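Local coordinates for ribonucleoside triphosphate reductase (Lactobacillus leichmannii, PDB 1L1L), which catalyses the adenosylcobalamin-dependent reduction of ribonucleoside triphosphates to 2'-deoxyribonucleoside triphosphates, as a class II ribonucleotide reductase under allosteric control, at residues A[217-222]-A[251-256]; A[184-189]-A[276-281]; A[134-139]-A[227-232]. All blocks are in the same frame, centred on the assembly; numbering follows the deposited sequence.

Interaction 1 (A[217-222]-A[251-256]); sequences YYRLPD and ILDLSD
The guanidinium group of R219 is held between two carboxylates, with D253 over one face and D256 OD2 over the other. R219 NH1 lies 3.1 Å from D253 OD1 and 3.2 Å from D256 OD2. Both oxygens stand well out of the guanidinium plane, so these two salt bridges rest on charge and no N-H points at either partner. The layering is only roughly flat: the D253 carboxylate is turned 36° from the guanidinium and that of D256 24°. R219 reaches this place through bends at chi2 (69°) and chi3, which bring the end of its chain toward the neighbouring strand. D253 has a second partner from the same strand as R219. Y217 OH donates to D253 OD2 at 3.0 Å, arriving from above the carboxylate plane.

The next shell fixes the carboxylate. OD1 of D253 accepts the backbone N of S255 at 2.9 Å, an Asx turn, and also, through its syn lone pair, the hydroxyl of S255; S255 OG in turn accepts from D189 N.

Beneath the side chains, strands 217-219 and 251-253 run parallel with their axes 4.8 Å apart. Y218 N binds I251 O, D253 N binds Y218 O at 2.8 Å, and L220 N binds D253 O. Just past the last strand pair, one water donates to L220 O and D253 O and accepts from D256 N, bridging the two chains. On the other face of the sheet, Y218 CB packs against L252 CD2 at 3.6 Å, under helix 224-236.

The charge of R219 and the donors on both D253 oxygens should favour an ionised D253, against the opposing influence of nearby D256, and tie the C-terminal ends of these parallel strands together electrostatically as well as through the backbone.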
ATOM      1  N   TYR A 217     -35.225   5.596 -10.226  1.00 47.64           N
ATOM      2  CA  TYR A 217     -35.109   5.537  -8.777  1.00 45.87           C
ATOM      3  C   TYR A 217     -34.373   4.293  -8.296  1.00 44.92           C
ATOM      4  O   TYR A 217     -34.632   3.186  -8.771  1.00 45.03           O
ATOM      5  CB  TYR A 217     -36.513   5.609  -8.169  1.00 45.95           C
ATOM      6  CG  TYR A 217     -36.580   5.311  -6.691  1.00 45.37           C
ATOM      7  CD1 TYR A 217     -36.594   3.995  -6.228  1.00 45.04           C
ATOM      8  CD2 TYR A 217     -36.621   6.345  -5.754  1.00 45.11           C
ATOM      9  CE1 TYR A 217     -36.645   3.713  -4.870  1.00 44.71           C
ATOM     10  CE2 TYR A 217     -36.672   6.072  -4.388  1.00 45.07           C
ATOM     11  CZ  TYR A 217     -36.683   4.753  -3.957  1.00 44.49           C
ATOM     12  OH  TYR A 217     -36.724   4.470  -2.614  1.00 45.05           O
ATOM     13  N   TYR A 218     -33.455   4.484  -7.349  1.00 43.55           N
ATOM     14  CA  TYR A 218     -32.672   3.384  -6.793  1.00 42.12           C
ATOM     15  C   TYR A 218     -32.550   3.477  -5.273  1.00 41.92           C
ATOM     16  O   TYR A 218     -32.092   4.485  -4.724  1.00 41.06           O
ATOM     17  CB  TYR A 218     -31.270   3.362  -7.414  1.00 42.01           C
ATOM     18  CG  TYR A 218     -30.373   2.241  -6.905  1.00 40.06           C
ATOM     19  CD1 TYR A 218     -29.012   2.460  -6.688  1.00 40.15           C
ATOM     20  CD2 TYR A 218     -30.882   0.964  -6.650  1.00 40.41           C
ATOM     21  CE1 TYR A 218     -28.177   1.436  -6.227  1.00 39.60           C
ATOM     22  CE2 TYR A 218     -30.056  -0.069  -6.189  1.00 38.79           C
ATOM     23  CZ  TYR A 218     -28.708   0.176  -5.979  1.00 39.61           C
ATOM     24  OH  TYR A 218     -27.886  -0.827  -5.516  1.00 39.30           O
ATOM     25  N   ARG A 219     -32.970   2.411  -4.602  1.00 41.42           N
ATOM     26  CA  ARG A 219     -32.909   2.315  -3.150  1.00 40.86           C
ATOM     27  C   ARG A 219     -31.600   1.593  -2.842  1.00 39.60           C
ATOM     28  O   ARG A 219     -31.444   0.422  -3.187  1.00 38.86           O
ATOM     29  CB  ARG A 219     -34.108   1.497  -2.644  1.00 42.33           C
ATOM     30  CG  ARG A 219     -33.922   0.871  -1.272  1.00 45.04           C
ATOM     31  CD  ARG A 219     -33.892   1.914  -0.177  1.00 46.20           C
ATOM     32  NE  ARG A 219     -35.228   2.291   0.266  1.00 46.36           N
ATOM     33  CZ  ARG A 219     -35.459   3.175   1.227  1.00 47.41           C
ATOM     34  NH1 ARG A 219     -34.440   3.767   1.837  1.00 48.81           N
ATOM     35  NH2 ARG A 219     -36.703   3.469   1.588  1.00 47.52           N
ATOM     36  N   LEU A 220     -30.659   2.285  -2.206  1.00 37.42           N
ATOM     37  CA  LEU A 220     -29.366   1.678  -1.910  1.00 36.41           C
ATOM     38  C   LEU A 220     -29.331   0.671  -0.774  1.00 35.62           C
ATOM     39  O   LEU A 220     -29.731   0.964   0.351  1.00 34.86           O
ATOM     40  CB  LEU A 220     -28.310   2.745  -1.611  1.00 35.84           C
ATOM     41  CG  LEU A 220     -27.591   3.367  -2.808  1.00 35.92           C
ATOM     42  CD1 LEU A 220     -28.574   4.177  -3.618  1.00 36.47           C
ATOM     43  CD2 LEU A 220     -26.439   4.230  -2.318  1.00 36.27           C
ATOM     44  N   PRO A 221     -28.873  -0.549  -1.068  1.00 35.78           N
ATOM     45  CA  PRO A 221     -28.812  -1.514   0.027  1.00 36.08           C
ATOM     46  C   PRO A 221     -27.699  -0.989   0.921  1.00 36.39           C
ATOM     47  O   PRO A 221     -26.714  -0.441   0.427  1.00 36.76           O
ATOM     48  CB  PRO A 221     -28.456  -2.821  -0.681  1.00 36.54           C
ATOM     49  CG  PRO A 221     -27.803  -2.374  -1.972  1.00 36.98           C
ATOM     50  CD  PRO A 221     -28.615  -1.191  -2.367  1.00 35.58           C
ATOM     51  N   ASP A 222     -27.867  -1.104   2.230  1.00 36.52           N
ATOM     52  CA  ASP A 222     -26.852  -0.622   3.155  1.00 37.00           C
ATOM     53  C   ASP A 222     -25.613  -1.523   3.139  1.00 36.40           C
ATOM     54  O   ASP A 222     -25.265  -2.139   4.145  1.00 37.04           O
ATOM     55  CB  ASP A 222     -27.457  -0.534   4.555  1.00 37.96           C
ATOM     56  CG  ASP A 222     -26.437  -0.203   5.621  1.00 39.12           C
ATOM     57  OD1 ASP A 222     -25.405   0.429   5.304  1.00 39.77           O
ATOM     58  OD2 ASP A 222     -26.683  -0.567   6.794  1.00 39.95           O
ATOM     59  N   ILE A 251     -32.891   9.530  -9.088  1.00 42.71           N
ATOM     60  CA  ILE A 251     -33.173   9.736  -7.679  1.00 41.37           C
ATOM     61  C   ILE A 251     -32.554   8.581  -6.902  1.00 40.72           C
ATOM     62  O   ILE A 251     -33.019   7.450  -6.998  1.00 39.89           O
ATOM     63  CB  ILE A 251     -34.685   9.745  -7.396  1.00 41.48           C
ATOM     64  CG1 ILE A 251     -35.385  10.777  -8.285  1.00 41.38           C
ATOM     65  CG2 ILE A 251     -34.920  10.051  -5.918  1.00 42.03           C
ATOM     66  CD1 ILE A 251     -36.906  10.707  -8.237  1.00 41.03           C
ATOM     67  N   LEU A 252     -31.497   8.865  -6.150  1.00 39.82           N
ATOM     68  CA  LEU A 252     -30.836   7.834  -5.353  1.00 39.13           C
ATOM     69  C   LEU A 252     -31.270   7.983  -3.894  1.00 39.00           C
ATOM     70  O   LEU A 252     -31.079   9.037  -3.278  1.00 38.52           O
ATOM     71  CB  LEU A 252     -29.312   7.958  -5.481  1.00 38.26           C
ATOM     72  CG  LEU A 252     -28.751   7.684  -6.878  1.00 37.87           C
ATOM     73  CD1 LEU A 252     -27.243   7.896  -6.885  1.00 38.42           C
ATOM     74  CD2 LEU A 252     -29.079   6.260  -7.299  1.00 39.18           C
ATOM     75  N   ASP A 253     -31.867   6.922  -3.355  1.00 38.63           N
ATOM     76  CA  ASP A 253     -32.358   6.920  -1.978  1.00 38.43           C
ATOM     77  C   ASP A 253     -31.343   6.248  -1.040  1.00 38.78           C
ATOM     78  O   ASP A 253     -31.100   5.045  -1.152  1.00 37.83           O
ATOM     79  CB  ASP A 253     -33.690   6.160  -1.917  1.00 38.77           C
ATOM     80  CG  ASP A 253     -34.465   6.433  -0.646  1.00 38.91           C
ATOM     81  OD1 ASP A 253     -33.841   6.495   0.432  1.00 40.14           O
ATOM     82  OD2 ASP A 253     -35.706   6.569  -0.721  1.00 39.22           O
ATOM     83  N   LEU A 254     -30.760   7.027  -0.128  1.00 38.56           N
ATOM     84  CA  LEU A 254     -29.769   6.511   0.825  1.00 39.35           C
ATOM     85  C   LEU A 254     -30.340   6.534   2.247  1.00 39.56           C
ATOM     86  O   LEU A 254     -29.614   6.775   3.217  1.00 39.08           O
ATOM     87  CB  LEU A 254     -28.494   7.370   0.801  1.00 39.37           C
ATOM     88  CG  LEU A 254     -28.038   8.019  -0.510  1.00 40.34           C
ATOM     89  CD1 LEU A 254     -26.633   8.576  -0.317  1.00 39.87           C
ATOM     90  CD2 LEU A 254     -28.055   7.015  -1.648  1.00 40.11           C
ATOM     91  N   SER A 255     -31.641   6.297   2.371  1.00 39.98           N
ATOM     92  CA  SER A 255     -32.287   6.313   3.681  1.00 40.54           C
ATOM     93  C   SER A 255     -31.877   5.114   4.533  1.00 40.40           C
ATOM     94  O   SER A 255     -31.960   5.164   5.761  1.00 40.44           O
ATOM     95  CB  SER A 255     -33.814   6.332   3.522  1.00 40.49           C
ATOM     96  OG  SER A 255     -34.254   7.504   2.846  1.00 40.87           O
ATOM     97  N   ASP A 256     -31.428   4.044   3.880  1.00 40.75           N
ATOM     98  CA  ASP A 256     -31.023   2.825   4.585  1.00 40.67           C
ATOM     99  C   ASP A 256     -29.560   2.781   4.980  1.00 40.80           C
ATOM    100  O   ASP A 256     -29.150   1.922   5.760  1.00 40.95           O
ATOM    101  CB  ASP A 256     -31.340   1.591   3.740  1.00 41.08           C
ATOM    102  CG  ASP A 256     -32.827   1.330   3.637  1.00 42.06           C
ATOM    103  OD1 ASP A 256     -33.528   1.577   4.640  1.00 43.03           O
ATOM    104  OD2 ASP A 256     -33.292   0.877   2.565  1.00 42.06           O
TER
HETATM  105  O   HOH W   1     -30.496   3.281   1.118  1.00 35.91           O

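Interaction 2 (A[184-189]-A[276-281]); sequences LQLVVD and PLISML
L186 projects from strand 184-187 into the notch between I278 and L281 on helix 276-281. Its two branches divide the work: L186 CD2 meets L281 CD1 at 3.9 Å, while CD1 is turned to I278, where the modelled approach to CG2 is too close to be trusted in detail. The interlocking continues on both sides of this knob. I278 extends its CD1 to within 4.1 Å of V188 CG2, and thus occupies the hollow between L186 and V188. L281 fills the corresponding one between L184 and L186. L184 CD2 lies 4.2 Å from L281 CB and, slightly nearer, 3.6 Å from L281 O.

The order of bumps is therefore L184, L281, L186, I278, V188. Such a staggered series fits two elements that run alongside each other, and they do: their axes are 9.7 Å apart and oppositely directed, at 176°. Alternation along the strand supplies residues 184, 186 and 188 to this face, whereas V187 points away from the helix and packs on L209. I278 keeps CG1 anti to its carbonyl carbon, with chi2 of 163° stretching the chain toward V188. L252 of the adjacent strand and L282 of the same helix touch L186 as well.

No hydrogen bond spans the two segments, so this seam between sheet edge and helix probably rests on complementary aliphatic shape and the burial of apolar surface.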
ATOM      1  N   LEU A 184     -29.804  15.143 -10.580  1.00 42.67           N
ATOM      2  CA  LEU A 184     -29.666  14.250  -9.428  1.00 40.81           C
ATOM      3  C   LEU A 184     -30.220  14.733  -8.094  1.00 40.44           C
ATOM      4  O   LEU A 184     -29.952  15.853  -7.650  1.00 39.90           O
ATOM      5  CB  LEU A 184     -28.186  13.894  -9.236  1.00 39.59           C
ATOM      6  CG  LEU A 184     -27.804  13.003  -8.047  1.00 39.06           C
ATOM      7  CD1 LEU A 184     -28.394  11.626  -8.250  1.00 38.28           C
ATOM      8  CD2 LEU A 184     -26.279  12.928  -7.927  1.00 37.44           C
ATOM      9  N   GLN A 185     -30.987  13.861  -7.446  1.00 40.02           N
ATOM     10  CA  GLN A 185     -31.547  14.174  -6.143  1.00 40.41           C
ATOM     11  C   GLN A 185     -31.155  13.032  -5.221  1.00 40.33           C
ATOM     12  O   GLN A 185     -31.335  11.866  -5.561  1.00 40.48           O
ATOM     13  CB  GLN A 185     -33.075  14.275  -6.201  1.00 39.92           C
ATOM     14  CG  GLN A 185     -33.611  15.289  -7.188  1.00 40.08           C
ATOM     15  CD  GLN A 185     -35.121  15.402  -7.106  1.00 40.45           C
ATOM     16  OE1 GLN A 185     -35.659  15.969  -6.153  1.00 40.50           O
ATOM     17  NE2 GLN A 185     -35.811  14.845  -8.091  1.00 39.76           N
ATOM     18  N   LEU A 186     -30.602  13.375  -4.068  1.00 41.05           N
ATOM     19  CA  LEU A 186     -30.194  12.373  -3.094  1.00 42.25           C
ATOM     20  C   LEU A 186     -31.174  12.458  -1.933  1.00 42.48           C
ATOM     21  O   LEU A 186     -31.273  13.490  -1.261  1.00 42.28           O
ATOM     22  CB  LEU A 186     -28.763  12.644  -2.613  1.00 42.21           C
ATOM     23  CG  LEU A 186     -27.705  12.710  -3.723  1.00 43.01           C
ATOM     24  CD1 LEU A 186     -26.331  12.941  -3.124  1.00 44.04           C
ATOM     25  CD2 LEU A 186     -27.727  11.417  -4.524  1.00 43.35           C
ATOM     26  N   VAL A 187     -31.896  11.364  -1.708  1.00 42.84           N
ATOM     27  CA  VAL A 187     -32.893  11.307  -0.651  1.00 43.59           C
ATOM     28  C   VAL A 187     -32.422  10.605   0.609  1.00 43.76           C
ATOM     29  O   VAL A 187     -31.826   9.530   0.554  1.00 43.87           O
ATOM     30  CB  VAL A 187     -34.168  10.579  -1.123  1.00 42.91           C
ATOM     31  CG1 VAL A 187     -35.264  10.736  -0.085  1.00 43.33           C
ATOM     32  CG2 VAL A 187     -34.608  11.112  -2.462  1.00 44.00           C
ATOM     33  N   VAL A 188     -32.699  11.235   1.742  1.00 44.82           N
ATOM     34  CA  VAL A 188     -32.378  10.687   3.052  1.00 45.74           C
ATOM     35  C   VAL A 188     -33.556  11.054   3.944  1.00 46.57           C
ATOM     36  O   VAL A 188     -33.620  12.152   4.499  1.00 46.25           O
ATOM     37  CB  VAL A 188     -31.081  11.277   3.638  1.00 45.48           C
ATOM     38  CG1 VAL A 188     -30.973  10.924   5.117  1.00 45.59           C
ATOM     39  CG2 VAL A 188     -29.871  10.719   2.887  1.00 45.01           C
ATOM     40  N   ASP A 189     -34.491  10.117   4.055  1.00 47.59           N
ATOM     41  CA  ASP A 189     -35.701  10.288   4.850  1.00 48.72           C
ATOM     42  C   ASP A 189     -35.509  11.019   6.170  1.00 48.53           C
ATOM     43  O   ASP A 189     -34.491  10.861   6.839  1.00 47.83           O
ATOM     44  CB  ASP A 189     -36.337   8.919   5.109  1.00 50.67           C
ATOM     45  CG  ASP A 189     -37.594   9.009   5.949  1.00 52.31           C
ATOM     46  OD1 ASP A 189     -38.332  10.006   5.821  1.00 54.09           O
ATOM     47  OD2 ASP A 189     -37.851   8.072   6.728  1.00 54.09           O
ATOM     48  N   PRO A 276     -20.505  11.477   3.336  1.00 32.25           N
ATOM     49  CA  PRO A 276     -19.427  11.522   2.339  1.00 31.82           C
ATOM     50  C   PRO A 276     -19.863  10.996   0.975  1.00 31.30           C
ATOM     51  O   PRO A 276     -19.366  11.455  -0.062  1.00 29.30           O
ATOM     52  CB  PRO A 276     -18.319  10.674   2.975  1.00 33.15           C
ATOM     53  CG  PRO A 276     -19.078   9.742   3.890  1.00 32.64           C
ATOM     54  CD  PRO A 276     -20.113  10.660   4.494  1.00 32.69           C
ATOM     55  N   LEU A 277     -20.790  10.037   0.973  1.00 30.17           N
ATOM     56  CA  LEU A 277     -21.287   9.476  -0.282  1.00 30.07           C
ATOM     57  C   LEU A 277     -22.127  10.502  -1.043  1.00 30.28           C
ATOM     58  O   LEU A 277     -22.088  10.564  -2.270  1.00 29.50           O
ATOM     59  CB  LEU A 277     -22.140   8.228  -0.019  1.00 29.90           C
ATOM     60  CG  LEU A 277     -22.778   7.600  -1.261  1.00 29.95           C
ATOM     61  CD1 LEU A 277     -21.689   7.148  -2.221  1.00 30.92           C
ATOM     62  CD2 LEU A 277     -23.673   6.425  -0.857  1.00 31.34           C
ATOM     63  N   ILE A 278     -22.893  11.298  -0.305  1.00 30.51           N
ATOM     64  CA  ILE A 278     -23.750  12.316  -0.916  1.00 30.72           C
ATOM     65  C   ILE A 278     -22.891  13.314  -1.698  1.00 30.35           C
ATOM     66  O   ILE A 278     -23.089  13.505  -2.894  1.00 29.47           O
ATOM     67  CB  ILE A 278     -24.582  13.043   0.167  1.00 31.20           C
ATOM     68  CG1 ILE A 278     -25.616  12.065   0.744  1.00 30.42           C
ATOM     69  CG2 ILE A 278     -25.275  14.279  -0.417  1.00 30.68           C
ATOM     70  CD1 ILE A 278     -26.210  12.484   2.051  1.00 30.45           C
ATOM     71  N   SER A 279     -21.933  13.921  -1.012  1.00 30.54           N
ATOM     72  CA  SER A 279     -21.021  14.888  -1.626  1.00 30.69           C
ATOM     73  C   SER A 279     -20.339  14.292  -2.857  1.00 31.47           C
ATOM     74  O   SER A 279     -20.270  14.923  -3.924  1.00 30.79           O
ATOM     75  CB  SER A 279     -19.955  15.307  -0.620  1.00 30.27           C
ATOM     76  OG  SER A 279     -20.545  15.730   0.595  1.00 29.76           O
ATOM     77  N   MET A 280     -19.828  13.071  -2.709  1.00 29.84           N
ATOM     78  CA  MET A 280     -19.147  12.406  -3.810  1.00 29.31           C
ATOM     79  C   MET A 280     -20.045  12.273  -5.035  1.00 29.02           C
ATOM     80  O   MET A 280     -19.614  12.529  -6.157  1.00 29.38           O
ATOM     81  CB  MET A 280     -18.678  11.016  -3.375  1.00 29.48           C
ATOM     82  CG  MET A 280     -17.853  10.284  -4.413  1.00 27.86           C
ATOM     83  SD  MET A 280     -17.941   8.480  -4.188  1.00 30.34           S
ATOM     84  CE  MET A 280     -19.186   8.064  -5.397  1.00 26.60           C
ATOM     85  N   LEU A 281     -21.293  11.862  -4.832  1.00 28.86           N
ATOM     86  CA  LEU A 281     -22.214  11.697  -5.950  1.00 29.19           C
ATOM     87  C   LEU A 281     -22.552  13.046  -6.583  1.00 29.31           C
ATOM     88  O   LEU A 281     -22.691  13.148  -7.802  1.00 30.28           O
ATOM     89  CB  LEU A 281     -23.502  11.016  -5.487  1.00 29.47           C
ATOM     90  CG  LEU A 281     -23.345   9.544  -5.096  1.00 29.08           C
ATOM     91  CD1 LEU A 281     -24.584   9.098  -4.321  1.00 28.96           C
ATOM     92  CD2 LEU A 281     -23.127   8.689  -6.342  1.00 28.51           C
TER

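Interaction 3 (A[134-139]-A[227-232]); sequences IVPSYL and WVLANA
I134 sets its CG2 methyl against two neighbouring residues of helix 227-232, touching L229 CD2 at 3.5 Å and V228 CG1 at 4.1 Å. The I134 and V228 side chains meet at about a right angle, while L229 slants across I134. That same L229 CD2 branch continues over the start of P136, lying 4.0 Å from its N. The pyrrolidine ring then presents CG to both L229 CD2 and A232 CB, one turn farther along the helix.

Y138 approaches otherwise. Its chi1 of 53° lodges CG between the backbone N and the carbonyl carbon, laying one face of the ring over P136, whose CB stands 3.3 Å above the ring plane toward the rim. The ring consequently addresses the helix with its edge and hydroxyl, and A232 O lies near the ring plane at that edge. The hydroxyl is hydrogen-bonded to D236 OD2, on the next turn of the helix. Y138 OH also accepts from a water at 3.1 Å, and that water donates to L229 O at 2.7 Å, so the carbonyl near this boundary is linked to the loop through solvent.

A type I beta turn from P136 to L139, closed by L139 N to P136 O, brings P136 and Y138 to the same helix. Helix 148-158 adjoins I134, V228 and A232. The arrangement is that of a beta-alpha-beta connecting helix covered by loop 134-139 together with helix 148-158: helix 224-236 links strands 216-219 and 249-253, and here the insertion domain, which in this enzyme is thought to stand in for a second subunit, meets a loop from earlier in the chain.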
ATOM      1  N   ILE A 134     -19.927  -7.881  -8.355  1.00 45.12           N
ATOM      2  CA  ILE A 134     -20.652  -6.640  -8.599  1.00 45.42           C
ATOM      3  C   ILE A 134     -20.930  -6.483 -10.093  1.00 45.20           C
ATOM      4  O   ILE A 134     -20.010  -6.462 -10.908  1.00 45.13           O
ATOM      5  CB  ILE A 134     -19.850  -5.417  -8.122  1.00 45.23           C
ATOM      6  CG1 ILE A 134     -19.622  -5.500  -6.612  1.00 45.14           C
ATOM      7  CG2 ILE A 134     -20.591  -4.142  -8.485  1.00 45.55           C
ATOM      8  CD1 ILE A 134     -18.756  -4.386  -6.056  1.00 45.45           C
ATOM      9  N   VAL A 135     -22.206  -6.386 -10.448  1.00 45.16           N
ATOM     10  CA  VAL A 135     -22.600  -6.217 -11.843  1.00 45.13           C
ATOM     11  C   VAL A 135     -23.901  -5.430 -11.898  1.00 44.84           C
ATOM     12  O   VAL A 135     -24.928  -5.883 -11.401  1.00 44.82           O
ATOM     13  CB  VAL A 135     -22.819  -7.578 -12.546  1.00 45.64           C
ATOM     14  CG1 VAL A 135     -23.321  -7.350 -13.972  1.00 45.00           C
ATOM     15  CG2 VAL A 135     -21.521  -8.381 -12.556  1.00 45.09           C
ATOM     16  N   PRO A 136     -23.869  -4.226 -12.489  1.00 44.95           N
ATOM     17  CA  PRO A 136     -25.081  -3.402 -12.584  1.00 44.98           C
ATOM     18  C   PRO A 136     -26.228  -4.176 -13.241  1.00 45.28           C
ATOM     19  O   PRO A 136     -26.016  -4.919 -14.200  1.00 45.41           O
ATOM     20  CB  PRO A 136     -24.619  -2.215 -13.422  1.00 45.03           C
ATOM     21  CG  PRO A 136     -23.170  -2.075 -13.016  1.00 44.35           C
ATOM     22  CD  PRO A 136     -22.707  -3.518 -13.053  1.00 44.58           C
ATOM     23  N   SER A 137     -27.434  -4.000 -12.710  1.00 45.93           N
ATOM     24  CA  SER A 137     -28.620  -4.684 -13.218  1.00 46.89           C
ATOM     25  C   SER A 137     -28.927  -4.356 -14.676  1.00 47.37           C
ATOM     26  O   SER A 137     -29.420  -5.200 -15.419  1.00 47.55           O
ATOM     27  CB  SER A 137     -29.834  -4.319 -12.365  1.00 46.33           C
ATOM     28  OG  SER A 137     -30.118  -2.933 -12.471  1.00 46.47           O
ATOM     29  N   TYR A 138     -28.638  -3.125 -15.075  1.00 48.34           N
ATOM     30  CA  TYR A 138     -28.907  -2.679 -16.435  1.00 49.14           C
ATOM     31  C   TYR A 138     -27.829  -3.102 -17.422  1.00 49.91           C
ATOM     32  O   TYR A 138     -27.919  -2.802 -18.611  1.00 49.79           O
ATOM     33  CB  TYR A 138     -29.044  -1.159 -16.448  1.00 49.29           C
ATOM     34  CG  TYR A 138     -27.863  -0.459 -15.819  1.00 49.87           C
ATOM     35  CD1 TYR A 138     -26.597  -0.508 -16.413  1.00 50.05           C
ATOM     36  CD2 TYR A 138     -27.998   0.225 -14.614  1.00 49.94           C
ATOM     37  CE1 TYR A 138     -25.500   0.106 -15.819  1.00 50.06           C
ATOM     38  CE2 TYR A 138     -26.906   0.842 -14.015  1.00 49.95           C
ATOM     39  CZ  TYR A 138     -25.663   0.778 -14.622  1.00 49.89           C
ATOM     40  OH  TYR A 138     -24.583   1.388 -14.027  1.00 50.25           O
ATOM     41  N   LEU A 139     -26.811  -3.800 -16.931  1.00 50.79           N
ATOM     42  CA  LEU A 139     -25.716  -4.232 -17.791  1.00 51.46           C
ATOM     43  C   LEU A 139     -25.608  -5.726 -18.000  1.00 51.85           C
ATOM     44  O   LEU A 139     -25.807  -6.512 -17.077  1.00 52.84           O
ATOM     45  CB  LEU A 139     -24.376  -3.739 -17.240  1.00 51.26           C
ATOM     46  CG  LEU A 139     -24.005  -2.277 -17.458  1.00 51.21           C
ATOM     47  CD1 LEU A 139     -22.690  -1.987 -16.753  1.00 51.51           C
ATOM     48  CD2 LEU A 139     -23.890  -1.988 -18.943  1.00 51.75           C
ATOM     49  N   TRP A 227     -23.117   1.088  -2.444  1.00 31.62           N
ATOM     50  CA  TRP A 227     -22.389   2.330  -2.711  1.00 30.40           C
ATOM     51  C   TRP A 227     -21.795   2.333  -4.111  1.00 30.86           C
ATOM     52  O   TRP A 227     -21.905   3.328  -4.839  1.00 30.45           O
ATOM     53  CB  TRP A 227     -21.257   2.511  -1.687  1.00 29.67           C
ATOM     54  CG  TRP A 227     -21.694   3.020  -0.340  1.00 27.98           C
ATOM     55  CD1 TRP A 227     -22.794   2.635   0.368  1.00 28.29           C
ATOM     56  CD2 TRP A 227     -21.015   3.988   0.471  1.00 28.37           C
ATOM     57  NE1 TRP A 227     -22.847   3.300   1.563  1.00 27.28           N
ATOM     58  CE2 TRP A 227     -21.765   4.136   1.656  1.00 27.84           C
ATOM     59  CE3 TRP A 227     -19.843   4.744   0.309  1.00 27.78           C
ATOM     60  CZ2 TRP A 227     -21.382   5.009   2.679  1.00 28.22           C
ATOM     61  CZ3 TRP A 227     -19.461   5.614   1.323  1.00 27.43           C
ATOM     62  CH2 TRP A 227     -20.229   5.738   2.494  1.00 28.13           C
ATOM     63  N   VAL A 228     -21.159   1.223  -4.478  1.00 29.80           N
ATOM     64  CA  VAL A 228     -20.542   1.072  -5.790  1.00 29.38           C
ATOM     65  C   VAL A 228     -21.580   1.141  -6.919  1.00 30.50           C
ATOM     66  O   VAL A 228     -21.418   1.911  -7.868  1.00 30.17           O
ATOM     67  CB  VAL A 228     -19.770  -0.271  -5.906  1.00 28.90           C
ATOM     68  CG1 VAL A 228     -19.237  -0.451  -7.331  1.00 26.27           C
ATOM     69  CG2 VAL A 228     -18.604  -0.292  -4.902  1.00 27.60           C
ATOM     70  N   LEU A 229     -22.637   0.339  -6.806  1.00 29.99           N
ATOM     71  CA  LEU A 229     -23.697   0.311  -7.815  1.00 30.99           C
ATOM     72  C   LEU A 229     -24.370   1.677  -8.010  1.00 30.76           C
ATOM     73  O   LEU A 229     -24.766   2.022  -9.129  1.00 31.03           O
ATOM     74  CB  LEU A 229     -24.749  -0.749  -7.444  1.00 30.32           C
ATOM     75  CG  LEU A 229     -24.249  -2.199  -7.430  1.00 30.58           C
ATOM     76  CD1 LEU A 229     -25.363  -3.137  -7.000  1.00 30.26           C
ATOM     77  CD2 LEU A 229     -23.729  -2.576  -8.803  1.00 30.39           C
ATOM     78  N   ALA A 230     -24.484   2.450  -6.931  1.00 30.48           N
ATOM     79  CA  ALA A 230     -25.113   3.771  -6.993  1.00 30.75           C
ATOM     80  C   ALA A 230     -24.253   4.778  -7.766  1.00 31.45           C
ATOM     81  O   ALA A 230     -24.772   5.677  -8.447  1.00 31.48           O
ATOM     82  CB  ALA A 230     -25.370   4.279  -5.603  1.00 29.56           C
ATOM     83  N   ASN A 231     -22.940   4.644  -7.647  1.00 30.50           N
ATOM     84  CA  ASN A 231     -22.041   5.538  -8.364  1.00 31.04           C
ATOM     85  C   ASN A 231     -21.981   5.043  -9.805  1.00 31.51           C
ATOM     86  O   ASN A 231     -21.870   5.839 -10.742  1.00 31.37           O
ATOM     87  CB  ASN A 231     -20.644   5.519  -7.730  1.00 29.89           C
ATOM     88  CG  ASN A 231     -19.655   6.403  -8.469  1.00 30.35           C
ATOM     89  OD1 ASN A 231     -19.835   7.618  -8.560  1.00 30.71           O
ATOM     90  ND2 ASN A 231     -18.601   5.794  -9.000  1.00 30.24           N
ATOM     91  N   ALA A 232     -22.075   3.723  -9.976  1.00 31.64           N
ATOM     92  CA  ALA A 232     -22.039   3.110 -11.304  1.00 32.99           C
ATOM     93  C   ALA A 232     -23.256   3.536 -12.127  1.00 34.66           C
ATOM     94  O   ALA A 232     -23.147   3.805 -13.333  1.00 34.03           O
ATOM     95  CB  ALA A 232     -21.996   1.585 -11.185  1.00 32.55           C
TER
HETATM   96  O   HOH W   2     -24.987   0.294 -11.198  1.00 45.29           O

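Taken from the N terminus, 134-139 comes first and pairs with 227-232, so interaction 3 closes a loop that takes in strands 183-187 and 216-219. Interaction 2 starts within that loop at 184-189 and ends beyond it at 276-281, and the two therefore cross. Interaction 1, 217-222 with 251-256, lies wholly within the span of interaction 2 and also crosses interaction 3. Strand 249-253, the middle of the three-stranded parallel sheet, belongs to interaction 1 and lies beside strand 183-187 of interaction 2. Helix 224-236 touches strand 216-219 and helix 275-289, joining all three contacts into one layered unit.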